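Local coordinates for protein ATP-dependent kinase YFH7 (Saccharomyces cerevisiae, PDB 2GA8) that acts as an ATP-dependent kinase that could take part in assembling the membrane of the endoplasmic reticulum, at residues I28-P33 with Y269-Q274; H100-N105 with D172-P177; F106-Y111 with V124-G129; F230-P235 with I256-R261. All coordinates share one frame; numbering follows the deposited sequence.

Contacts 1, 3 and 4 are buried, whereas contact 2 is only partly so and lies farther from the chain's centre, about 22 Å. Contact 1 is purely apolar and sets a loop against a strand of the parallel sheet that carries the nucleotide-binding loop. Contact 3 pairs two strands of a separate mixed sheet, so paired backbone bonds lead there. Contact 2 adjoins it, the loop 100-105 running directly into 106-111, but relies on a carboxylate and waters. Contact 4, on the other side of the chain's centre from contacts 1 and 2, mixes aromatic packing, a lysine chain and bridging waters. Contacts 2, 3 and 4 all fall within the stretch of chain that contact 1 closes.

Contact 1: I28-P33 with Y269-Q274; sequences ILVGSP and YLLYDQ
Ile28 and Val30, on one face of the strand that leads into the nucleotide-binding loop, pack against Leu270 and Leu271. The contact is aliphatic packing, without hydrogen bonds between the two segments. The CB of Leu270 lies against both CG2 methyls, 3.6 Å from CG2 of Val30 and 3.8 Å from CG2 of Ile28, while its CD1 reaches along Ile28 toward the Leu29 carbonyl. Leu271 comes at Val30 obliquely: its CG is 3.7 Å from Val30 CG2, and its CD1 lies alongside the same methyl. In Val30, CG1 is anti to the backbone N (chi1 166°), which leaves CG2 anti to the carbonyl carbon, beside the N, facing both leucines. Beta-branched residues suit the extended strand, and leucine's flexible, gamma-branched chain lets CB, CG and CD1 settle against their methyls. Were Leu271 cut back to alanine, Val30 CG2 is likely to be left without one of the two leucines that touch it, opening a gap beside the strand.

Backbone bonding shapes the loop itself. Tyr272 N bonds to Tyr269 O at 3.2 Å, closing a type I turn whose two central residues are the leucines, so both are presented to the strand together.

Beyond Val30 the chain enters Gly31, Ser32 and Pro33, which by similarity begin the ATP site, a Walker A P-loop. Strand 25-30 runs between parallel strands 262-267 and 290-296; Leu271 also touches Val292 of the latter, and Ile337 of helix 335-339 packs on Val30.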
loop_
_atom_site.group_PDB
_atom_site.type_symbol
_atom_site.label_atom_id
_atom_site.label_comp_id
_atom_site.label_asym_id
_atom_site.label_seq_id
_atom_site.Cartn_x
_atom_site.Cartn_y
_atom_site.Cartn_z
ATOM N N ILE A 28 6.861 -4.321 -4.093
ATOM C CA ILE A 28 6.610 -2.918 -4.393
ATOM C C ILE A 28 6.434 -2.829 -5.901
ATOM O O ILE A 28 7.252 -3.354 -6.659
ATOM C CB ILE A 28 7.794 -2.004 -3.988
ATOM C CG1 ILE A 28 7.764 -1.743 -2.477
ATOM C CG2 ILE A 28 7.708 -0.669 -4.757
ATOM C CD1 ILE A 28 8.964 -0.944 -1.967
ATOM N N LEU A 29 5.347 -2.193 -6.330
ATOM C CA LEU A 29 5.082 -2.013 -7.748
ATOM C C LEU A 29 4.816 -0.524 -7.950
ATOM O O LEU A 29 3.825 0.011 -7.449
ATOM C CB LEU A 29 3.858 -2.825 -8.184
ATOM C CG LEU A 29 3.439 -2.622 -9.645
ATOM C CD1 LEU A 29 4.601 -2.979 -10.570
ATOM C CD2 LEU A 29 2.215 -3.489 -9.953
ATOM N N VAL A 30 5.715 0.137 -8.669
ATOM C CA VAL A 30 5.590 1.564 -8.939
ATOM C C VAL A 30 5.371 1.844 -10.419
ATOM O O VAL A 30 5.955 1.193 -11.285
ATOM C CB VAL A 30 6.864 2.338 -8.492
ATOM C CG1 VAL A 30 6.863 3.750 -9.081
ATOM C CG2 VAL A 30 6.923 2.411 -6.974
ATOM N N GLY A 31 4.528 2.829 -10.692
ATOM C CA GLY A 31 4.258 3.220 -12.061
ATOM C C GLY A 31 3.539 4.551 -12.035
ATOM O O GLY A 31 2.850 4.859 -11.062
ATOM N N SER A 32 3.698 5.350 -13.086
ATOM C CA SER A 32 3.025 6.642 -13.141
ATOM C C SER A 32 1.548 6.421 -13.488
ATOM O O SER A 32 1.134 5.296 -13.762
ATOM C CB SER A 32 3.707 7.550 -14.177
ATOM O OG SER A 32 3.842 6.900 -15.429
ATOM N N PRO A 33 0.733 7.486 -13.454
ATOM C CA PRO A 33 -0.690 7.338 -13.774
ATOM C C PRO A 33 -0.923 6.644 -15.117
ATOM O O PRO A 33 -0.279 6.973 -16.112
ATOM C CB PRO A 33 -1.192 8.779 -13.772
ATOM C CG PRO A 33 -0.332 9.421 -12.724
ATOM C CD PRO A 33 1.038 8.873 -13.052
ATOM N N TYR A 269 4.396 6.763 -5.474
ATOM C CA TYR A 269 5.581 7.195 -4.747
ATOM C C TYR A 269 6.330 6.241 -3.833
ATOM O O TYR A 269 7.097 6.683 -2.968
ATOM C CB TYR A 269 5.188 8.465 -3.982
ATOM C CG TYR A 269 4.514 9.480 -4.892
ATOM C CD1 TYR A 269 5.156 9.933 -6.044
ATOM C CD2 TYR A 269 3.227 9.946 -4.628
ATOM C CE1 TYR A 269 4.535 10.822 -6.916
ATOM C CE2 TYR A 269 2.592 10.847 -5.503
ATOM C CZ TYR A 269 3.261 11.274 -6.644
ATOM O OH TYR A 269 2.658 12.144 -7.524
ATOM N N LEU A 270 6.160 4.939 -4.038
ATOM C CA LEU A 270 6.834 3.969 -3.186
ATOM C C LEU A 270 8.348 3.959 -3.342
ATOM O O LEU A 270 9.043 3.381 -2.511
ATOM C CB LEU A 270 6.284 2.565 -3.443
ATOM C CG LEU A 270 4.757 2.486 -3.353
ATOM C CD1 LEU A 270 4.303 1.046 -3.549
ATOM C CD2 LEU A 270 4.299 3.023 -2.009
ATOM N N LEU A 271 8.851 4.595 -4.402
ATOM C CA LEU A 271 10.290 4.664 -4.663
ATOM C C LEU A 271 10.710 6.117 -4.894
ATOM O O LEU A 271 11.667 6.392 -5.621
ATOM C CB LEU A 271 10.643 3.825 -5.898
ATOM C CG LEU A 271 10.458 2.308 -5.769
ATOM C CD1 LEU A 271 10.661 1.655 -7.127
ATOM C CD2 LEU A 271 11.445 1.752 -4.736
ATOM N N TYR A 272 9.995 7.031 -4.246
ATOM C CA TYR A 272 10.227 8.473 -4.370
ATOM C C TYR A 272 11.266 8.911 -3.333
ATOM O O TYR A 272 11.106 8.638 -2.146
ATOM C CB TYR A 272 8.894 9.190 -4.154
ATOM C CG TYR A 272 8.817 10.574 -4.731
ATOM C CD1 TYR A 272 8.655 10.770 -6.105
ATOM C CD2 TYR A 272 8.881 11.693 -3.906
ATOM C CE1 TYR A 272 8.552 12.055 -6.638
ATOM C CE2 TYR A 272 8.782 12.976 -4.428
ATOM C CZ TYR A 272 8.615 13.149 -5.794
ATOM O OH TYR A 272 8.498 14.417 -6.310
ATOM N N ASP A 273 12.316 9.599 -3.783
ATOM C CA ASP A 273 13.418 10.007 -2.901
ATOM C C ASP A 273 13.237 11.202 -1.967
ATOM O O ASP A 273 14.224 11.816 -1.547
ATOM C CB ASP A 273 14.697 10.229 -3.729
ATOM C CG ASP A 273 14.601 11.428 -4.672
ATOM O OD1 ASP A 273 13.714 12.285 -4.484
ATOM O OD2 ASP A 273 15.432 11.524 -5.601
ATOM N N GLN A 274 12.000 11.522 -1.611
ATOM C CA GLN A 274 11.764 12.653 -0.729
ATOM C C GLN A 274 10.971 12.292 0.514
ATOM O O GLN A 274 10.219 11.313 0.528
ATOM C CB GLN A 274 11.035 13.765 -1.483
ATOM C CG GLN A 274 11.820 14.329 -2.649
ATOM C CD GLN A 274 13.114 14.977 -2.213
ATOM O OE1 GLN A 274 13.122 15.839 -1.333
ATOM N NE2 GLN A 274 14.221 14.568 -2.832
#

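Contact 2: H100-N105 with D172-P177; sequences HVEDVN and DLFKDP
Two loops meet here, a type I turn from His100 to Asp103 carrying Val101 and Glu102 and the link between helices 168-171 and 178-181 carrying Leu173, Phe174 and Lys175. Glu102 lies flat over Phe174: its CG sits 3.5 Å above the ring centroid as a CH-pi contact, and the carboxylate is tilted by just 13° from the ring. Its extended chain (chi2 -179°) carries the acid across the ring to the Phe174 backbone. There OE2 accepts a short bond from Lys175 N, 2.6 Å, on the syn side but tilted 32° out of the carboxylate plane. Glutamate suits the place, offering methylenes for the ring and a carboxylate for the amide. A water donates to the same OE2 and to Leu173 O, and another donates to OE1, so both oxygens are engaged. Beside the acid Val101 CG1 meets Leu173 CD1 at 3.9 Å, a small apolar contact. Were alanine to replace Phe174, the Glu102 methylene would probably lose its flat support and the carboxylate be freer to swing off the Lys175 amide. A mercury ion is bound about 3 Å from the Phe174 side chain. The result is a carboxylate stacked on a phenyl ring, joining a turn to an interhelical link.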
loop_
_atom_site.group_PDB
_atom_site.type_symbol
_atom_site.label_atom_id
_atom_site.label_comp_id
_atom_site.label_asym_id
_atom_site.label_seq_id
_atom_site.Cartn_x
_atom_site.Cartn_y
_atom_site.Cartn_z
ATOM N N HIS A 100 -1.519 20.216 11.668
ATOM C CA HIS A 100 -0.482 19.307 11.187
ATOM C C HIS A 100 -0.736 18.661 9.829
ATOM O O HIS A 100 -0.012 17.751 9.437
ATOM C CB HIS A 100 -0.252 18.205 12.224
ATOM C CG HIS A 100 0.250 18.709 13.540
ATOM N ND1 HIS A 100 1.532 19.186 13.714
ATOM C CD2 HIS A 100 -0.360 18.823 14.744
ATOM C CE1 HIS A 100 1.689 19.573 14.969
ATOM N NE2 HIS A 100 0.555 19.362 15.614
ATOM N N VAL A 101 -1.744 19.134 9.104
ATOM C CA VAL A 101 -2.077 18.558 7.805
ATOM C C VAL A 101 -0.954 18.546 6.766
ATOM O O VAL A 101 -0.978 17.736 5.841
ATOM C CB VAL A 101 -3.314 19.253 7.189
ATOM C CG1 VAL A 101 -4.526 19.011 8.071
ATOM C CG2 VAL A 101 -3.056 20.745 7.033
ATOM N N GLU A 102 0.025 19.435 6.910
ATOM C CA GLU A 102 1.134 19.493 5.960
ATOM C C GLU A 102 2.469 19.165 6.626
ATOM O O GLU A 102 3.532 19.359 6.036
ATOM C CB GLU A 102 1.213 20.886 5.325
ATOM C CG GLU A 102 -0.053 21.317 4.600
ATOM C CD GLU A 102 0.074 22.695 3.969
ATOM O OE1 GLU A 102 0.789 22.828 2.953
ATOM O OE2 GLU A 102 -0.538 23.645 4.498
ATOM N N ASP A 103 2.407 18.660 7.853
ATOM C CA ASP A 103 3.608 18.324 8.616
ATOM C C ASP A 103 4.047 16.875 8.391
ATOM O O ASP A 103 3.517 15.951 9.011
ATOM C CB ASP A 103 3.340 18.575 10.102
ATOM C CG ASP A 103 4.541 18.294 10.973
ATOM O OD1 ASP A 103 5.625 17.985 10.433
ATOM O OD2 ASP A 103 4.398 18.387 12.210
ATOM N N VAL A 104 5.028 16.684 7.513
ATOM C CA VAL A 104 5.510 15.341 7.213
ATOM C C VAL A 104 6.215 14.688 8.392
ATOM O O VAL A 104 6.455 13.482 8.378
ATOM C CB VAL A 104 6.464 15.335 5.987
ATOM C CG1 VAL A 104 5.741 15.894 4.777
ATOM C CG2 VAL A 104 7.728 16.145 6.286
ATOM N N ASN A 105 6.542 15.479 9.412
ATOM C CA ASN A 105 7.212 14.954 10.601
ATOM C C ASN A 105 6.265 14.649 11.764
ATOM O O ASN A 105 6.709 14.246 12.840
ATOM C CB ASN A 105 8.306 15.917 11.083
ATOM C CG ASN A 105 9.663 15.611 10.480
ATOM O OD1 ASN A 105 10.681 16.161 10.910
ATOM N ND2 ASN A 105 9.689 14.740 9.480
ATOM N N ASP A 172 -8.438 21.234 2.283
ATOM C CA ASP A 172 -8.991 22.574 2.483
ATOM C C ASP A 172 -8.266 23.309 3.603
ATOM O O ASP A 172 -8.407 24.524 3.755
ATOM C CB ASP A 172 -10.481 22.507 2.832
ATOM C CG ASP A 172 -11.327 21.967 1.697
ATOM O OD1 ASP A 172 -11.106 22.383 0.542
ATOM O OD2 ASP A 172 -12.223 21.139 1.964
ATOM N N LEU A 173 -7.503 22.566 4.393
ATOM C CA LEU A 173 -6.770 23.145 5.508
ATOM C C LEU A 173 -5.342 23.523 5.133
ATOM O O LEU A 173 -4.619 24.106 5.940
ATOM C CB LEU A 173 -6.759 22.169 6.685
ATOM C CG LEU A 173 -8.137 21.797 7.238
ATOM C CD1 LEU A 173 -7.994 20.712 8.296
ATOM C CD2 LEU A 173 -8.808 23.038 7.814
ATOM N N PHE A 174 -4.931 23.186 3.916
ATOM C CA PHE A 174 -3.586 23.522 3.460
ATOM C C PHE A 174 -3.413 25.035 3.513
ATOM O O PHE A 174 -4.371 25.778 3.299
ATOM C CB PHE A 174 -3.365 23.028 2.029
ATOM C CG PHE A 174 -2.710 21.678 1.945
ATOM C CD1 PHE A 174 -3.172 20.610 2.705
ATOM C CD2 PHE A 174 -1.633 21.471 1.087
ATOM C CE1 PHE A 174 -2.567 19.353 2.609
ATOM C CE2 PHE A 174 -1.026 20.220 0.985
ATOM C CZ PHE A 174 -1.496 19.160 1.748
ATOM N N LYS A 175 -2.197 25.489 3.798
ATOM C CA LYS A 175 -1.927 26.920 3.869
ATOM C C LYS A 175 -2.402 27.585 2.583
ATOM O O LYS A 175 -2.742 28.769 2.566
ATOM C CB LYS A 175 -0.429 27.173 4.072
ATOM C CG LYS A 175 -0.076 28.635 4.314
ATOM C CD LYS A 175 -0.764 29.174 5.561
ATOM C CE LYS A 175 -0.500 30.662 5.739
ATOM N NZ LYS A 175 -1.208 31.217 6.928
ATOM N N ASP A 176 -2.430 26.807 1.505
ATOM C CA ASP A 176 -2.874 27.298 0.209
ATOM C C ASP A 176 -3.874 26.305 -0.386
ATOM O O ASP A 176 -3.528 25.500 -1.251
ATOM C CB ASP A 176 -1.676 27.465 -0.728
ATOM C CG ASP A 176 -2.051 28.124 -2.036
ATOM O OD1 ASP A 176 -2.582 29.254 -2.001
ATOM O OD2 ASP A 176 -1.813 27.516 -3.098
ATOM N N PRO A 177 -5.133 26.352 0.084
ATOM C CA PRO A 177 -6.220 25.477 -0.365
ATOM C C PRO A 177 -6.392 25.420 -1.881
ATOM O O PRO A 177 -6.690 24.362 -2.431
ATOM C CB PRO A 177 -7.442 26.067 0.332
ATOM C CG PRO A 177 -6.869 26.589 1.603
ATOM C CD PRO A 177 -5.615 27.278 1.123
HETATM O O HOH W 1 -0.069 24.892 1.147
HETATM O O HOH W 2 -1.913 23.971 6.737
#

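Contact 3: F106-Y111 with V124-G129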
loop_
_atom_site.group_PDB
_atom_site.type_symbol
_atom_site.label_atom_id
_atom_site.label_comp_id
_atom_site.label_asym_id
_atom_site.label_seq_id
_atom_site.Cartn_x
_atom_site.Cartn_y
_atom_site.Cartn_z
ATOM N N PHE A 106 4.967 14.852 11.556
ATOM C CA PHE A 106 3.980 14.561 12.590
ATOM C C PHE A 106 3.979 13.049 12.776
ATOM O O PHE A 106 3.712 12.306 11.833
ATOM C CB PHE A 106 2.592 15.025 12.147
ATOM C CG PHE A 106 1.497 14.716 13.135
ATOM C CD1 PHE A 106 1.410 15.406 14.338
ATOM C CD2 PHE A 106 0.541 13.747 12.849
ATOM C CE1 PHE A 106 0.385 15.139 15.242
ATOM C CE2 PHE A 106 -0.489 13.469 13.747
ATOM C CZ PHE A 106 -0.567 14.168 14.945
ATOM N N GLN A 107 4.292 12.587 13.982
ATOM C CA GLN A 107 4.327 11.154 14.234
ATOM C C GLN A 107 2.939 10.565 14.423
ATOM O O GLN A 107 2.053 11.188 15.010
ATOM C CB GLN A 107 5.195 10.836 15.459
ATOM C CG GLN A 107 6.681 11.091 15.245
ATOM C CD GLN A 107 7.243 10.299 14.078
ATOM O OE1 GLN A 107 7.251 9.065 14.092
ATOM N NE2 GLN A 107 7.711 11.005 13.058
ATOM N N PRO A 108 2.729 9.348 13.905
ATOM C CA PRO A 108 1.439 8.665 14.024
ATOM C C PRO A 108 1.133 8.418 15.495
ATOM O O PRO A 108 2.046 8.213 16.298
ATOM C CB PRO A 108 1.666 7.357 13.270
ATOM C CG PRO A 108 2.699 7.723 12.249
ATOM C CD PRO A 108 3.649 8.590 13.038
ATOM N N VAL A 109 -0.147 8.450 15.840
ATOM C CA VAL A 109 -0.577 8.206 17.209
ATOM C C VAL A 109 -1.656 7.126 17.191
ATOM O O VAL A 109 -2.299 6.894 16.164
ATOM C CB VAL A 109 -1.116 9.500 17.872
ATOM C CG1 VAL A 109 0.005 10.526 17.975
ATOM C CG2 VAL A 109 -2.275 10.068 17.068
ATOM N N LYS A 110 -1.846 6.466 18.328
ATOM C CA LYS A 110 -2.822 5.388 18.441
ATOM C C LYS A 110 -3.893 5.662 19.489
ATOM O O LYS A 110 -3.725 6.520 20.353
ATOM C CB LYS A 110 -2.106 4.093 18.819
ATOM C CG LYS A 110 -1.451 4.167 20.193
ATOM C CD LYS A 110 -0.656 2.921 20.524
ATOM C CE LYS A 110 0.017 3.057 21.882
ATOM N NZ LYS A 110 0.936 1.918 22.169
ATOM N N TYR A 111 -4.990 4.916 19.401
ATOM C CA TYR A 111 -6.088 5.031 20.353
ATOM C C TYR A 111 -7.119 3.933 20.126
ATOM O O TYR A 111 -7.258 3.415 19.017
ATOM C CB TYR A 111 -6.750 6.412 20.262
ATOM C CG TYR A 111 -7.491 6.691 18.975
ATOM C CD1 TYR A 111 -8.830 6.332 18.825
ATOM C CD2 TYR A 111 -6.855 7.322 17.909
ATOM C CE1 TYR A 111 -9.518 6.600 17.647
ATOM C CE2 TYR A 111 -7.532 7.595 16.726
ATOM C CZ TYR A 111 -8.861 7.231 16.601
ATOM O OH TYR A 111 -9.526 7.500 15.433
ATOM N N VAL A 124 -4.693 3.808 14.195
ATOM C CA VAL A 124 -3.419 4.501 14.065
ATOM C C VAL A 124 -3.631 5.601 13.033
ATOM O O VAL A 124 -3.984 5.318 11.890
ATOM C CB VAL A 124 -2.310 3.549 13.573
ATOM C CG1 VAL A 124 -1.015 4.326 13.332
ATOM C CG2 VAL A 124 -2.088 2.440 14.601
ATOM N N VAL A 125 -3.441 6.853 13.444
ATOM C CA VAL A 125 -3.630 7.987 12.545
ATOM C C VAL A 125 -2.421 8.908 12.513
ATOM O O VAL A 125 -1.649 8.971 13.468
ATOM C CB VAL A 125 -4.864 8.841 12.942
ATOM C CG1 VAL A 125 -6.136 8.034 12.760
ATOM C CG2 VAL A 125 -4.737 9.313 14.391
ATOM N N ALA A 126 -2.264 9.608 11.396
ATOM C CA ALA A 126 -1.167 10.547 11.230
ATOM C C ALA A 126 -1.736 11.893 10.784
ATOM O O ALA A 126 -2.856 12.240 11.147
ATOM C CB ALA A 126 -0.157 10.019 10.219
ATOM N N ARG A 127 -0.993 12.641 9.979
ATOM C CA ARG A 127 -1.466 13.963 9.585
ATOM C C ARG A 127 -2.761 14.017 8.782
ATOM O O ARG A 127 -3.384 15.068 8.700
ATOM C CB ARG A 127 -0.353 14.731 8.864
ATOM C CG ARG A 127 -0.075 14.351 7.420
ATOM C CD ARG A 127 1.093 15.202 6.925
ATOM N NE ARG A 127 0.972 15.595 5.524
ATOM C CZ ARG A 127 1.570 14.975 4.512
ATOM N NH1 ARG A 127 2.338 13.913 4.734
ATOM N NH2 ARG A 127 1.411 15.429 3.277
ATOM N N GLY A 128 -3.174 12.890 8.212
ATOM C CA GLY A 128 -4.402 12.861 7.437
ATOM C C GLY A 128 -5.638 12.647 8.297
ATOM O O GLY A 128 -6.767 12.792 7.830
ATOM N N GLY A 129 -5.434 12.296 9.561
ATOM C CA GLY A 129 -6.568 12.088 10.443
ATOM C C GLY A 129 -7.227 10.736 10.258
ATOM O O GLY A 129 -6.655 9.832 9.650
#
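Val109 and Val125 face each other as a hydrogen-bonded pair of an antiparallel beta hairpin, strands 109-111 and 123-125 of the mixed sheet. Val109 N bonds to Val125 O at 2.9 Å and Val125 N returns to Val109 O at 3.0 Å, both nearly straight. Their side chains cross obliquely on one face, CG2 to CG2 3.7 Å; in each, with CG1 anti to the carbonyl carbon (chi1 near -65°), CG2 is left between N and carbonyl carbon, where it meets its partner. On the other face Val124 CG1 touches Pro108 CB. Small branched chains suit such close pairing, and proline fits at 108, just before the strand, where its CA adds a CA-H...O contact to Val125 O, which already accepts from Val109 N.

Past the paired residues Phe106 presents a ring edge to the backbone of 126-127: CD2 lies 3.4 Å from Arg127 N. The ring also stacks on His100 and meets Phe97. Arg127 leads its guanidinium away to Asn193, while its NE bonds to Val101 O, tying the hairpin to the neighbouring loop. Arg127 lies in a type I turn from Ala126 to Gly129, closed by Gly129 N to Ala126 O; at the backbone angles of Gly129 a CB would jam against the preceding carbonyl, so glycine is called for.

At the far end Tyr111 stands at about a right angle to Val125, offering its ring edge: CE2 lies 4.0 Å from Val125 CG2.

Contact 4: F230-P235 with I256-R261; sequences FSQTIP and ISKFTR
Phe230 takes the edge of Phe259 on its ring face, a T-shaped pair with centroids 5.0 Å apart and planes at 71°. Phe259 CD1 is the atom that comes down, 3.6 Å above the plane of the Phe230 ring and over its centre. The Phe230 rim meets polar groups: CD1 lies 3.5 Å from Lys258 O, close to the ring plane, and 3.3 Å from Arg261 NH1. The guanidinium turns its own edge to the ring, with planes 69° apart, rather than lying flat on it. Arginine fits because its bent chain carries methylenes past the ring while its polar end bonds to Tyr23 O, Thr229 OG1 and Leu226 O; it also makes a cation-pi contact with Tyr23.

Lys258 fills the other half of the contact. Its CB lies 3.4 Å from Ser231 O and 3.9 Å from Ile234 CB. Its CG passes over the Phe259 ring, and bends at chi3 and chi4 fold the ammonium back to a water. That water accepts from Lys258 NZ and from Lys258 N, and donates to Ile234 O at 2.7 Å. A second water donates to Pro235 O and Ile256 O, joining two acceptors that could not bond directly.

Ser231 and Ser257 each close an ST turn, Ser231 OG also pairing with Asp67, and serine's short hydroxyl suits that reach. The two segments share no direct hydrogen bond; ring packing, the Lys258 chain and the waters therefore do the joining, which suggests that bridging waters satisfy Ile234 O and Pro235 O where the two loops do not bond directly.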
loop_
_atom_site.group_PDB
_atom_site.type_symbol
_atom_site.label_atom_id
_atom_site.label_comp_id
_atom_site.label_asym_id
_atom_site.label_seq_id
_atom_site.Cartn_x
_atom_site.Cartn_y
_atom_site.Cartn_z
ATOM N N PHE A 230 1.449 -20.641 9.670
ATOM C CA PHE A 230 0.618 -19.480 9.950
ATOM C C PHE A 230 0.735 -19.278 11.458
ATOM O O PHE A 230 0.904 -20.250 12.203
ATOM C CB PHE A 230 -0.841 -19.755 9.574
ATOM C CG PHE A 230 -1.098 -19.786 8.093
ATOM C CD1 PHE A 230 -0.926 -18.639 7.316
ATOM C CD2 PHE A 230 -1.555 -20.951 7.477
ATOM C CE1 PHE A 230 -1.209 -18.651 5.951
ATOM C CE2 PHE A 230 -1.842 -20.973 6.113
ATOM C CZ PHE A 230 -1.670 -19.821 5.346
ATOM N N SER A 231 0.648 -18.031 11.911
ATOM C CA SER A 231 0.777 -17.745 13.336
ATOM C C SER A 231 -0.427 -17.035 13.953
ATOM O O SER A 231 -0.935 -16.053 13.410
ATOM C CB SER A 231 2.029 -16.904 13.588
ATOM O OG SER A 231 2.136 -16.566 14.961
ATOM N N GLN A 232 -0.865 -17.534 15.103
ATOM C CA GLN A 232 -1.998 -16.948 15.806
ATOM C C GLN A 232 -1.637 -15.579 16.392
ATOM O O GLN A 232 -2.517 -14.814 16.779
ATOM C CB GLN A 232 -2.444 -17.888 16.932
ATOM C CG GLN A 232 -3.772 -17.526 17.572
ATOM C CD GLN A 232 -4.917 -17.525 16.574
ATOM O OE1 GLN A 232 -5.089 -18.476 15.809
ATOM N NE2 GLN A 232 -5.711 -16.461 16.583
ATOM N N THR A 233 -0.348 -15.265 16.443
ATOM C CA THR A 233 0.100 -13.993 17.017
ATOM C C THR A 233 -0.052 -12.774 16.115
ATOM O O THR A 233 0.118 -11.647 16.572
ATOM C CB THR A 233 1.576 -14.055 17.432
ATOM O OG1 THR A 233 2.392 -14.211 16.265
ATOM C CG2 THR A 233 1.811 -15.216 18.382
ATOM N N ILE A 234 -0.374 -12.999 14.846
ATOM C CA ILE A 234 -0.524 -11.911 13.880
ATOM C C ILE A 234 -1.968 -11.420 13.819
ATOM O O ILE A 234 -2.865 -12.158 13.428
ATOM C CB ILE A 234 -0.066 -12.378 12.473
ATOM C CG1 ILE A 234 1.391 -12.848 12.539
ATOM C CG2 ILE A 234 -0.226 -11.247 11.456
ATOM C CD1 ILE A 234 2.400 -11.745 12.856
ATOM N N PRO A 235 -2.208 -10.154 14.199
ATOM C CA PRO A 235 -3.563 -9.598 14.184
ATOM C C PRO A 235 -4.004 -9.148 12.801
ATOM O O PRO A 235 -3.189 -9.036 11.889
ATOM C CB PRO A 235 -3.449 -8.424 15.139
ATOM C CG PRO A 235 -2.092 -7.872 14.765
ATOM C CD PRO A 235 -1.233 -9.137 14.638
ATOM N N ILE A 256 -5.320 -7.260 5.968
ATOM C CA ILE A 256 -4.106 -8.056 5.918
ATOM C C ILE A 256 -4.172 -8.869 7.203
ATOM O O ILE A 256 -4.029 -8.321 8.296
ATOM C CB ILE A 256 -2.848 -7.168 5.927
ATOM C CG1 ILE A 256 -2.829 -6.296 4.673
ATOM C CG2 ILE A 256 -1.598 -8.031 5.995
ATOM C CD1 ILE A 256 -1.747 -5.238 4.682
ATOM N N SER A 257 -4.402 -10.172 7.069
ATOM C CA SER A 257 -4.530 -11.051 8.230
ATOM C C SER A 257 -3.344 -11.983 8.419
ATOM O O SER A 257 -2.363 -11.925 7.678
ATOM C CB SER A 257 -5.787 -11.912 8.095
ATOM O OG SER A 257 -5.588 -12.911 7.104
ATOM N N LYS A 258 -3.454 -12.863 9.411
ATOM C CA LYS A 258 -2.398 -13.831 9.680
ATOM C C LYS A 258 -2.193 -14.721 8.452
ATOM O O LYS A 258 -1.126 -15.302 8.271
ATOM C CB LYS A 258 -2.761 -14.706 10.886
ATOM C CG LYS A 258 -4.033 -15.539 10.696
ATOM C CD LYS A 258 -4.276 -16.500 11.865
ATOM C CE LYS A 258 -4.530 -15.756 13.172
ATOM N NZ LYS A 258 -5.760 -14.917 13.124
ATOM N N PHE A 259 -3.210 -14.819 7.601
ATOM C CA PHE A 259 -3.100 -15.663 6.412
ATOM C C PHE A 259 -2.386 -14.985 5.258
ATOM O O PHE A 259 -1.945 -15.649 4.322
ATOM C CB PHE A 259 -4.488 -16.131 5.972
ATOM C CG PHE A 259 -5.167 -17.000 6.984
ATOM C CD1 PHE A 259 -4.659 -18.258 7.284
ATOM C CD2 PHE A 259 -6.281 -16.541 7.677
ATOM C CE1 PHE A 259 -5.247 -19.049 8.268
ATOM C CE2 PHE A 259 -6.875 -17.321 8.659
ATOM C CZ PHE A 259 -6.355 -18.578 8.956
ATOM N N THR A 260 -2.267 -13.664 5.327
ATOM C CA THR A 260 -1.591 -12.914 4.275
ATOM C C THR A 260 -0.079 -13.078 4.415
ATOM O O THR A 260 0.529 -12.533 5.339
ATOM C CB THR A 260 -1.931 -11.419 4.356
ATOM O OG1 THR A 260 -3.354 -11.251 4.460
ATOM C CG2 THR A 260 -1.431 -10.705 3.114
ATOM N N ARG A 261 0.526 -13.822 3.492
ATOM C CA ARG A 261 1.965 -14.057 3.531
ATOM C C ARG A 261 2.694 -13.298 2.422
ATOM O O ARG A 261 3.921 -13.305 2.350
ATOM C CB ARG A 261 2.242 -15.559 3.422
ATOM C CG ARG A 261 1.491 -16.392 4.458
ATOM C CD ARG A 261 1.933 -16.076 5.891
ATOM N NE ARG A 261 3.214 -16.696 6.230
ATOM C CZ ARG A 261 3.368 -17.984 6.537
ATOM N NH1 ARG A 261 2.316 -18.796 6.563
ATOM N NH2 ARG A 261 4.578 -18.469 6.791
HETATM O O HOH W 3 -5.069 -12.442 11.891
HETATM O O HOH W 4 -1.694 -9.132 9.600
#